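Local atomic coordinates of serine acetyltransferase (Bacteroides vulgatus ATCC 8482, PDB entry 3F1X), a protein that probably transfers an acetyl group from acetyl-CoA to serine, a step towards cysteine, as acyltransferases of the serine acetyltransferase family do. Residues R118-S121 against K122-E125; H167-I171 against L172-L176; G81-T84 against E85-A89; Y70-G73 against V74-T78. All blocks are in the same frame, centred on the assembly; numbering follows the deposited sequence.

How the contacts relate
All four contacts belong to the N-terminal helical region, outside the C-terminal left-handed parallel beta-helix in which serine acetyltransferases generally carry their active sites. Contacts 4 and 3 follow each other along helix 68-93, their centres 16 Å apart, while contacts 1 and 2 lie at helix ends. Phe119 of contact 1 joins three of them: its CD1 lies 3.4 Å from Leu169 CD1 of contact 2, and its CD2 lies 3.5 Å from Leu83 CD2 of contact 3. Contacts 2 and 3 meet through Val174 and Ile87, whereas contacts 2 and 4 stay about 12 Å apart at their nearest atoms. Contacts 1 and 4 both touch the second subunit.

Contact 1 (R118-S121 against K122-E125); sequences RFIS and KLPE
Lys122 folds its aliphatic chain back over the carbonyl of Arg118, its CD lying 3.0 Å from Arg118 O. A bend at chi2 (63°) followed by two extended bonds lays the chain alongside that carbonyl and brings NZ near Ser121 OG and the Arg118 carbonyl. There one water accepts weak hydrogen bonds from Lys122 NZ and Arg118 NH1 and donates to Ser121 OG; it thus stands between two like charges, NH1 and NZ being 5.8 Å apart. Ser121 OG in turn donates to Arg118 O at 2.6 Å, giving that oxygen a side-chain partner. The backbone N of Lys122 bonds to Phe119 O at 2.8 Å. Leu123 N then reaches Ile120 O at 3.1 Å, closing the type I beta turn from Ile120 to Leu123 that links helix 109-120 to helix 123-139. The two methyls of Leu123 divide between neighbours: CD2 approaches Phe119 CE2 at 4.0 Å, and CD1 approaches Ile120 CG2 at 4.1 Å. Ile52 and Ile53 of helix 39-53 also pack on this leucine, as does Leu17 of the second subunit. Pro124 sets its CD 3.5 Å from Ser121 O. That same oxygen accepts from a second water, which in its turn accepts from the backbone N of Glu125, while Glu125 OE1 forms a salt bridge with Arg128.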
loop_
_atom_site.group_PDB
_atom_site.type_symbol
_atom_site.label_atom_id
_atom_site.label_comp_id
_atom_site.label_asym_id
_atom_site.label_seq_id
_atom_site.Cartn_x
_atom_site.Cartn_y
_atom_site.Cartn_z
ATOM N N ARG A 118 -25.991 18.574 0.016
ATOM C CA ARG A 118 -26.330 19.751 -0.789
ATOM C C ARG A 118 -25.306 19.891 -1.917
ATOM O O ARG A 118 -25.654 20.182 -3.063
ATOM C CB ARG A 118 -26.311 21.022 0.064
ATOM C CG ARG A 118 -27.337 21.071 1.204
ATOM C CD ARG A 118 -28.765 21.243 0.704
ATOM N NE ARG A 118 -29.737 21.297 1.799
ATOM C CZ ARG A 118 -31.056 21.362 1.624
ATOM N NH1 ARG A 118 -31.563 21.385 0.395
ATOM N NH2 ARG A 118 -31.869 21.395 2.676
ATOM N N PHE A 119 -24.033 19.686 -1.588
ATOM C CA PHE A 119 -22.999 19.778 -2.604
ATOM C C PHE A 119 -23.242 18.742 -3.693
ATOM O O PHE A 119 -23.182 19.054 -4.884
ATOM C CB PHE A 119 -21.612 19.529 -2.013
ATOM C CG PHE A 119 -20.554 19.362 -3.056
ATOM C CD1 PHE A 119 -20.053 20.472 -3.732
ATOM C CD2 PHE A 119 -20.120 18.091 -3.434
ATOM C CE1 PHE A 119 -19.135 20.321 -4.780
ATOM C CE2 PHE A 119 -19.206 17.923 -4.476
ATOM C CZ PHE A 119 -18.713 19.045 -5.152
ATOM N N ILE A 120 -23.488 17.504 -3.280
ATOM C CA ILE A 120 -23.717 16.424 -4.228
ATOM C C ILE A 120 -24.875 16.707 -5.172
ATOM O O ILE A 120 -24.834 16.311 -6.335
ATOM C CB ILE A 120 -23.945 15.087 -3.493
ATOM C CG1 ILE A 120 -22.607 14.586 -2.941
ATOM C CG2 ILE A 120 -24.557 14.057 -4.446
ATOM C CD1 ILE A 120 -22.722 13.482 -1.931
ATOM N N SER A 121 -25.898 17.397 -4.674
ATOM C CA SER A 121 -27.056 17.731 -5.491
ATOM C C SER A 121 -26.676 18.742 -6.562
ATOM O O SER A 121 -27.462 19.015 -7.469
ATOM C CB SER A 121 -28.179 18.318 -4.637
ATOM O OG SER A 121 -27.895 19.655 -4.272
ATOM N N LYS A 122 -25.475 19.301 -6.444
ATOM C CA LYS A 122 -24.985 20.278 -7.409
ATOM C C LYS A 122 -24.126 19.658 -8.509
ATOM O O LYS A 122 -23.766 20.336 -9.471
ATOM C CB LYS A 122 -24.173 21.372 -6.706
ATOM C CG LYS A 122 -24.984 22.567 -6.238
ATOM C CD LYS A 122 -26.015 22.198 -5.193
ATOM C CE LYS A 122 -26.818 23.425 -4.765
ATOM N NZ LYS A 122 -27.797 23.128 -3.678
ATOM N N LEU A 123 -23.785 18.382 -8.368
ATOM C CA LEU A 123 -22.959 17.711 -9.367
ATOM C C LEU A 123 -23.555 17.711 -10.774
ATOM O O LEU A 123 -22.821 17.824 -11.759
ATOM C CB LEU A 123 -22.654 16.278 -8.918
ATOM C CG LEU A 123 -21.702 16.229 -7.717
ATOM C CD1 LEU A 123 -21.559 14.807 -7.190
ATOM C CD2 LEU A 123 -20.347 16.788 -8.151
ATOM N N PRO A 124 -24.887 17.571 -10.897
ATOM C CA PRO A 124 -25.447 17.580 -12.257
ATOM C C PRO A 124 -25.185 18.921 -12.944
ATOM O O PRO A 124 -24.869 18.978 -14.134
ATOM C CB PRO A 124 -26.934 17.326 -12.025
ATOM C CG PRO A 124 -26.929 16.439 -10.800
ATOM C CD PRO A 124 -25.886 17.117 -9.915
ATOM N N GLU A 125 -25.306 19.999 -12.181
ATOM C CA GLU A 125 -25.077 21.336 -12.711
ATOM C C GLU A 125 -23.591 21.530 -12.998
ATOM O O GLU A 125 -23.224 22.115 -14.009
ATOM C CB GLU A 125 -25.575 22.378 -11.707
ATOM C CG GLU A 125 -25.361 23.837 -12.114
ATOM C CD GLU A 125 -26.098 24.216 -13.385
ATOM O OE1 GLU A 125 -27.244 23.759 -13.572
ATOM O OE2 GLU A 125 -25.537 24.985 -14.196
HETATM O O HOH W 1 -29.761 21.095 -2.413
HETATM O O HOH W 2 -27.340 20.082 -10.091
#

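Contact 2 (H167-I171 against L172-L176); sequences HELLI and LGVPL
Leu172 packs back on Glu168 and Val174 on Leu169 as the chain rounds the end of helix 155-171. Leu172 N still bonds to Glu168 O in the helical manner, at 2.9 Å. Its side chain drops over the same residue: with CG anti to the carbonyl carbon (chi1 -72°), Leu172 CG comes within 3.4 Å of Glu168 O. The Glu168 chain, bent at chi2, brings OE2 to 3.5 Å from Leu172 CG, so one carboxylate oxygen rests against the leucine's branch point. The helix stops as a Schellman motif, a worked case of how a C-terminus is closed. Gly173 has a positive phi of 89°, at which a beta carbon would jam against the carbonyl oxygen of Leu172, and its N bonds to Leu170 O at 2.8 Å. Val174 N takes the longer way back, to Leu169 O at 3.0 Å and nearly straight (163°). The hydrophobic pair expected of this motif is present too: Val174 CG2 faces Leu169 CG at 4.3 Å, and the valine's CB lies close to the Leu169 oxygen. Around this cap, Phe119 of helix 109-120 packs on Glu168, Leu169 and Leu172; Pro178 and Ile181 of helix 177-189 cover Leu169, and helix 68-93 meets Val174 through Ile87.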
loop_
_atom_site.group_PDB
_atom_site.type_symbol
_atom_site.label_atom_id
_atom_site.label_comp_id
_atom_site.label_asym_id
_atom_site.label_seq_id
_atom_site.Cartn_x
_atom_site.Cartn_y
_atom_site.Cartn_z
ATOM N N HIS A 167 -15.584 26.335 -5.394
ATOM C CA HIS A 167 -16.445 27.511 -5.389
ATOM C C HIS A 167 -17.813 27.180 -4.798
ATOM O O HIS A 167 -18.325 27.917 -3.961
ATOM C CB HIS A 167 -16.614 28.052 -6.807
ATOM C CG HIS A 167 -17.317 29.377 -6.874
ATOM N ND1 HIS A 167 -18.507 29.556 -7.547
ATOM C CD2 HIS A 167 -16.978 30.593 -6.385
ATOM C CE1 HIS A 167 -18.869 30.825 -7.471
ATOM N NE2 HIS A 167 -17.958 31.476 -6.772
ATOM N N GLU A 168 -18.389 26.067 -5.237
ATOM C CA GLU A 168 -19.696 25.630 -4.763
ATOM C C GLU A 168 -19.653 25.399 -3.252
ATOM O O GLU A 168 -20.560 25.799 -2.520
ATOM C CB GLU A 168 -20.109 24.351 -5.504
ATOM C CG GLU A 168 -21.498 23.827 -5.161
ATOM C CD GLU A 168 -22.572 24.908 -5.216
ATOM O OE1 GLU A 168 -22.642 25.648 -6.224
ATOM O OE2 GLU A 168 -23.358 25.012 -4.248
ATOM N N LEU A 169 -18.581 24.767 -2.790
ATOM C CA LEU A 169 -18.394 24.506 -1.370
ATOM C C LEU A 169 -18.311 25.842 -0.618
ATOM O O LEU A 169 -18.837 25.980 0.485
ATOM C CB LEU A 169 -17.113 23.684 -1.169
ATOM C CG LEU A 169 -17.176 22.226 -0.701
ATOM C CD1 LEU A 169 -18.549 21.622 -0.900
ATOM C CD2 LEU A 169 -16.119 21.423 -1.455
ATOM N N LEU A 170 -17.656 26.829 -1.226
ATOM C CA LEU A 170 -17.528 28.144 -0.609
ATOM C C LEU A 170 -18.909 28.778 -0.518
ATOM O O LEU A 170 -19.293 29.307 0.521
ATOM C CB LEU A 170 -16.615 29.052 -1.437
ATOM C CG LEU A 170 -16.384 30.459 -0.878
ATOM C CD1 LEU A 170 -15.545 30.370 0.387
ATOM C CD2 LEU A 170 -15.674 31.320 -1.916
ATOM N N ILE A 171 -19.646 28.720 -1.619
ATOM C CA ILE A 171 -20.997 29.270 -1.680
ATOM C C ILE A 171 -21.885 28.685 -0.587
ATOM O O ILE A 171 -22.687 29.395 0.021
ATOM C CB ILE A 171 -21.644 28.973 -3.048
ATOM C CG1 ILE A 171 -20.904 29.740 -4.135
ATOM C CG2 ILE A 171 -23.122 29.343 -3.033
ATOM C CD1 ILE A 171 -20.805 31.215 -3.862
ATOM N N LEU A 172 -21.739 27.385 -0.349
ATOM C CA LEU A 172 -22.525 26.698 0.669
ATOM C C LEU A 172 -22.076 27.052 2.079
ATOM O O LEU A 172 -22.695 26.641 3.052
ATOM C CB LEU A 172 -22.427 25.189 0.477
ATOM C CG LEU A 172 -23.186 24.636 -0.723
ATOM C CD1 LEU A 172 -22.804 23.181 -0.937
ATOM C CD2 LEU A 172 -24.691 24.782 -0.482
ATOM N N GLY A 173 -20.983 27.798 2.181
ATOM C CA GLY A 173 -20.483 28.209 3.478
ATOM C C GLY A 173 -19.499 27.278 4.167
ATOM O O GLY A 173 -19.348 27.338 5.387
ATOM N N VAL A 174 -18.828 26.417 3.409
ATOM C CA VAL A 174 -17.856 25.514 4.013
ATOM C C VAL A 174 -16.511 26.230 4.097
ATOM O O VAL A 174 -15.899 26.548 3.080
ATOM C CB VAL A 174 -17.670 24.228 3.181
ATOM C CG1 VAL A 174 -16.648 23.319 3.857
ATOM C CG2 VAL A 174 -19.003 23.503 3.033
ATOM N N PRO A 175 -16.025 26.491 5.318
ATOM C CA PRO A 175 -14.740 27.180 5.438
ATOM C C PRO A 175 -13.512 26.285 5.262
ATOM O O PRO A 175 -13.588 25.063 5.420
ATOM C CB PRO A 175 -14.815 27.786 6.831
ATOM C CG PRO A 175 -15.537 26.737 7.600
ATOM C CD PRO A 175 -16.627 26.257 6.644
ATOM N N LEU A 176 -12.388 26.911 4.913
ATOM C CA LEU A 176 -11.107 26.220 4.745
ATOM C C LEU A 176 -11.016 25.191 3.612
ATOM O O LEU A 176 -10.133 25.269 2.762
ATOM C CB LEU A 176 -10.729 25.547 6.067
ATOM C CG LEU A 176 -9.298 25.028 6.199
ATOM C CD1 LEU A 176 -8.335 26.209 6.333
ATOM C CD2 LEU A 176 -9.188 24.123 7.431
#

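Contact 3 (G81-T84 against E85-A89); sequences GLLT and EQILA
Leu88 N and Ile87 N each bond to the carbonyl four residues earlier, Thr84 O and Leu83 O, both at 3.0 Å. These are the i to i+4 bonds of an uninterrupted alpha helix, here in the second half of helix 68-93. Gln86 N continues the pattern to Leu82 O at 3.2 Å, whereas the bond from Glu85 N to Gly81 O is weak at 3.4 Å. Two side chains carry the polar network further. The hydroxyl of Thr84, beside its own backbone N, bonds to Phe80 O, so it is satisfied within the helix, and Glu85 OE1 forms a salt bridge with Arg109 of helix 109-120. Farther out, the apolar face is built from Leu83 and Ile87, one turn apart. Leu83 turns its CG anti to the backbone N (chi1 -176°), towards the next turn, and Ile87 extends its CG1 branch back to meet it. Ile87 CD1 therefore comes to rest 3.5 Å from Leu83 CG, while Leu83 CD1 lies alongside the isoleucine branch at 3.8 Å from Ile87 CG1. An alanine at Leu83 would remove the branch that meets Ile87 CD1 and would probably open a gap facing Phe119 as well, leaving the isoleucine methyl freer to turn. Leu82, on a neighbouring flank of the helix, packs on Lys44 and Ile45 of helix 39-53. Back on the apolar face, Ile87 CG1 presses on the helix itself, 3.1 Å from Leu83 O.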
loop_
_atom_site.group_PDB
_atom_site.type_symbol
_atom_site.label_atom_id
_atom_site.label_comp_id
_atom_site.label_asym_id
_atom_site.label_seq_id
_atom_site.Cartn_x
_atom_site.Cartn_y
_atom_site.Cartn_z
ATOM N N GLY A 81 -19.726 10.122 2.395
ATOM C CA GLY A 81 -19.104 9.816 3.673
ATOM C C GLY A 81 -17.852 10.648 3.884
ATOM O O GLY A 81 -17.691 11.287 4.920
ATOM N N LEU A 82 -16.965 10.637 2.894
ATOM C CA LEU A 82 -15.714 11.382 2.956
ATOM C C LEU A 82 -15.943 12.883 3.088
ATOM O O LEU A 82 -15.338 13.536 3.936
ATOM C CB LEU A 82 -14.880 11.105 1.696
ATOM C CG LEU A 82 -13.618 10.227 1.740
ATOM C CD1 LEU A 82 -13.738 9.142 2.779
ATOM C CD2 LEU A 82 -13.374 9.637 0.359
ATOM N N LEU A 83 -16.815 13.429 2.246
ATOM C CA LEU A 83 -17.087 14.861 2.266
ATOM C C LEU A 83 -17.726 15.334 3.567
ATOM O O LEU A 83 -17.488 16.458 3.995
ATOM C CB LEU A 83 -17.972 15.262 1.080
ATOM C CG LEU A 83 -18.258 16.757 0.915
ATOM C CD1 LEU A 83 -16.951 17.549 0.751
ATOM C CD2 LEU A 83 -19.143 16.961 -0.292
ATOM N N THR A 84 -18.541 14.491 4.188
ATOM C CA THR A 84 -19.177 14.879 5.448
ATOM C C THR A 84 -18.095 15.144 6.494
ATOM O O THR A 84 -18.100 16.172 7.167
ATOM C CB THR A 84 -20.124 13.765 5.968
ATOM O OG1 THR A 84 -21.217 13.592 5.054
ATOM C CG2 THR A 84 -20.670 14.124 7.343
ATOM N N GLU A 85 -17.141 14.226 6.599
ATOM C CA GLU A 85 -16.062 14.358 7.572
ATOM C C GLU A 85 -15.175 15.580 7.334
ATOM O O GLU A 85 -14.800 16.262 8.279
ATOM C CB GLU A 85 -15.199 13.096 7.564
ATOM C CG GLU A 85 -14.186 13.013 8.697
ATOM C CD GLU A 85 -14.846 12.913 10.060
ATOM O OE1 GLU A 85 -15.848 12.176 10.180
ATOM O OE2 GLU A 85 -14.355 13.558 11.009
ATOM N N GLN A 86 -14.848 15.865 6.077
ATOM C CA GLN A 86 -13.979 16.993 5.778
ATOM C C GLN A 86 -14.679 18.320 5.996
ATOM O O GLN A 86 -14.066 19.295 6.433
ATOM C CB GLN A 86 -13.445 16.893 4.352
ATOM C CG GLN A 86 -12.472 15.744 4.167
ATOM C CD GLN A 86 -11.395 15.741 5.237
ATOM O OE1 GLN A 86 -11.300 14.810 6.042
ATOM N NE2 GLN A 86 -10.580 16.785 5.251
ATOM N N ILE A 87 -15.967 18.361 5.685
ATOM C CA ILE A 87 -16.722 19.578 5.896
ATOM C C ILE A 87 -16.775 19.803 7.413
ATOM O O ILE A 87 -16.660 20.934 7.884
ATOM C CB ILE A 87 -18.144 19.461 5.302
ATOM C CG1 ILE A 87 -18.061 19.495 3.772
ATOM C CG2 ILE A 87 -19.021 20.584 5.832
ATOM C CD1 ILE A 87 -19.384 19.325 3.054
ATOM N N LEU A 88 -16.929 18.722 8.173
ATOM C CA LEU A 88 -16.967 18.833 9.630
ATOM C C LEU A 88 -15.626 19.394 10.128
ATOM O O LEU A 88 -15.588 20.229 11.033
ATOM C CB LEU A 88 -17.228 17.467 10.269
ATOM C CG LEU A 88 -17.348 17.428 11.797
ATOM C CD1 LEU A 88 -18.523 18.273 12.251
ATOM C CD2 LEU A 88 -17.537 15.990 12.254
ATOM N N ALA A 89 -14.530 18.940 9.526
ATOM C CA ALA A 89 -13.212 19.429 9.919
ATOM C C ALA A 89 -13.084 20.925 9.616
ATOM O O ALA A 89 -12.515 21.688 10.402
ATOM C CB ALA A 89 -12.118 18.645 9.189
#

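Contact 4 (Y70-G73 against V74-T78); sequences YHIG and VNVET
Asn75 has its CG anti to the carbonyl carbon and beside the backbone N (chi1 -71°), a torsion that lays the carboxamide over the carbonyl of His71, one turn back. Its CG lies 3.0 Å from His71 O, and OD1 is only 3.2 Å from that oxygen, a meeting of two acceptors rather than a bond. His71 O is instead held by Asn75 N at 2.8 Å. Val76, with CG2 likewise anti to its carbonyl carbon, brings that methyl to 3.1 Å from Ile72 O and to 4.1 Å from Ile72 CG2. The remaining rungs of helix 68-93 run from Val74 N to Tyr70 O at 3.0 Å and from Glu77 N to Gly73 O at 3.3 Å. Replacing Asn75 by alanine removes the carboxamide and would probably leave His71 O less covered, with a gap facing Leu48, Ala51 and Ile52 of helix 39-53. Ile72 and Val76 pack on Ser18 and Val14 of the second subunit, whereas Glu77 OE2 bonds to Thr67 and Asn60 of the fourth subunit, which implies that the helix meets one neighbour by packing and the other partly by polar bonds.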
loop_
_atom_site.group_PDB
_atom_site.type_symbol
_atom_site.label_atom_id
_atom_site.label_comp_id
_atom_site.label_asym_id
_atom_site.label_seq_id
_atom_site.Cartn_x
_atom_site.Cartn_y
_atom_site.Cartn_z
ATOM N N TYR A 70 -24.187 1.876 -11.719
ATOM C CA TYR A 70 -23.765 1.213 -10.488
ATOM C C TYR A 70 -22.615 2.014 -9.894
ATOM O O TYR A 70 -22.617 2.320 -8.706
ATOM C CB TYR A 70 -23.283 -0.222 -10.750
ATOM C CG TYR A 70 -24.325 -1.153 -11.333
ATOM C CD1 TYR A 70 -25.631 -1.166 -10.848
ATOM C CD2 TYR A 70 -24.004 -2.023 -12.372
ATOM C CE1 TYR A 70 -26.600 -2.025 -11.391
ATOM C CE2 TYR A 70 -24.960 -2.884 -12.921
ATOM C CZ TYR A 70 -26.256 -2.882 -12.426
ATOM O OH TYR A 70 -27.199 -3.735 -12.958
ATOM N N HIS A 71 -21.640 2.363 -10.729
ATOM C CA HIS A 71 -20.488 3.122 -10.262
ATOM C C HIS A 71 -20.836 4.509 -9.745
ATOM O O HIS A 71 -20.227 4.971 -8.779
ATOM C CB HIS A 71 -19.418 3.202 -11.352
ATOM C CG HIS A 71 -18.521 2.003 -11.385
ATOM N ND1 HIS A 71 -18.584 1.045 -12.375
ATOM C CD2 HIS A 71 -17.577 1.578 -10.513
ATOM C CE1 HIS A 71 -17.718 0.082 -12.108
ATOM N NE2 HIS A 71 -17.095 0.381 -10.983
ATOM N N ILE A 72 -21.804 5.172 -10.375
ATOM C CA ILE A 72 -22.220 6.492 -9.919
ATOM C C ILE A 72 -22.827 6.357 -8.515
ATOM O O ILE A 72 -22.587 7.191 -7.634
ATOM C CB ILE A 72 -23.267 7.111 -10.872
ATOM C CG1 ILE A 72 -22.594 7.508 -12.185
ATOM C CG2 ILE A 72 -23.938 8.317 -10.210
ATOM C CD1 ILE A 72 -23.564 7.975 -13.261
ATOM N N GLY A 73 -23.598 5.291 -8.315
ATOM C CA GLY A 73 -24.233 5.047 -7.030
ATOM C C GLY A 73 -23.234 4.812 -5.917
ATOM O O GLY A 73 -23.342 5.404 -4.838
ATOM N N VAL A 74 -22.262 3.944 -6.174
ATOM C CA VAL A 74 -21.236 3.644 -5.181
ATOM C C VAL A 74 -20.355 4.866 -4.942
ATOM O O VAL A 74 -20.041 5.198 -3.800
ATOM C CB VAL A 74 -20.347 2.461 -5.630
ATOM C CG1 VAL A 74 -19.233 2.231 -4.611
ATOM C CG2 VAL A 74 -21.197 1.198 -5.778
ATOM N N ASN A 75 -19.969 5.542 -6.021
ATOM C CA ASN A 75 -19.117 6.719 -5.907
ATOM C C ASN A 75 -19.773 7.866 -5.143
ATOM O O ASN A 75 -19.118 8.545 -4.352
ATOM C CB ASN A 75 -18.672 7.165 -7.303
ATOM C CG ASN A 75 -17.678 6.194 -7.926
ATOM O OD1 ASN A 75 -17.354 6.279 -9.109
ATOM N ND2 ASN A 75 -17.189 5.267 -7.121
ATOM N N VAL A 76 -21.062 8.085 -5.371
ATOM C CA VAL A 76 -21.764 9.144 -4.661
ATOM C C VAL A 76 -21.768 8.853 -3.154
ATOM O O VAL A 76 -21.596 9.759 -2.341
ATOM C CB VAL A 76 -23.222 9.296 -5.156
ATOM C CG1 VAL A 76 -24.036 10.078 -4.143
ATOM C CG2 VAL A 76 -23.238 10.024 -6.510
ATOM N N GLU A 77 -21.964 7.588 -2.788
ATOM C CA GLU A 77 -21.982 7.200 -1.377
ATOM C C GLU A 77 -20.610 7.372 -0.719
ATOM O O GLU A 77 -20.509 7.869 0.403
ATOM C CB GLU A 77 -22.424 5.739 -1.230
ATOM C CG GLU A 77 -22.264 5.186 0.193
ATOM C CD GLU A 77 -22.563 3.692 0.288
ATOM O OE1 GLU A 77 -22.060 2.927 -0.560
ATOM O OE2 GLU A 77 -23.287 3.279 1.214
ATOM N N THR A 78 -19.558 6.954 -1.414
ATOM C CA THR A 78 -18.215 7.079 -0.862
ATOM C C THR A 78 -17.899 8.564 -0.674
ATOM O O THR A 78 -17.374 8.985 0.362
ATOM C CB THR A 78 -17.156 6.469 -1.804
ATOM O OG1 THR A 78 -17.538 5.134 -2.167
ATOM C CG2 THR A 78 -15.792 6.455 -1.114
#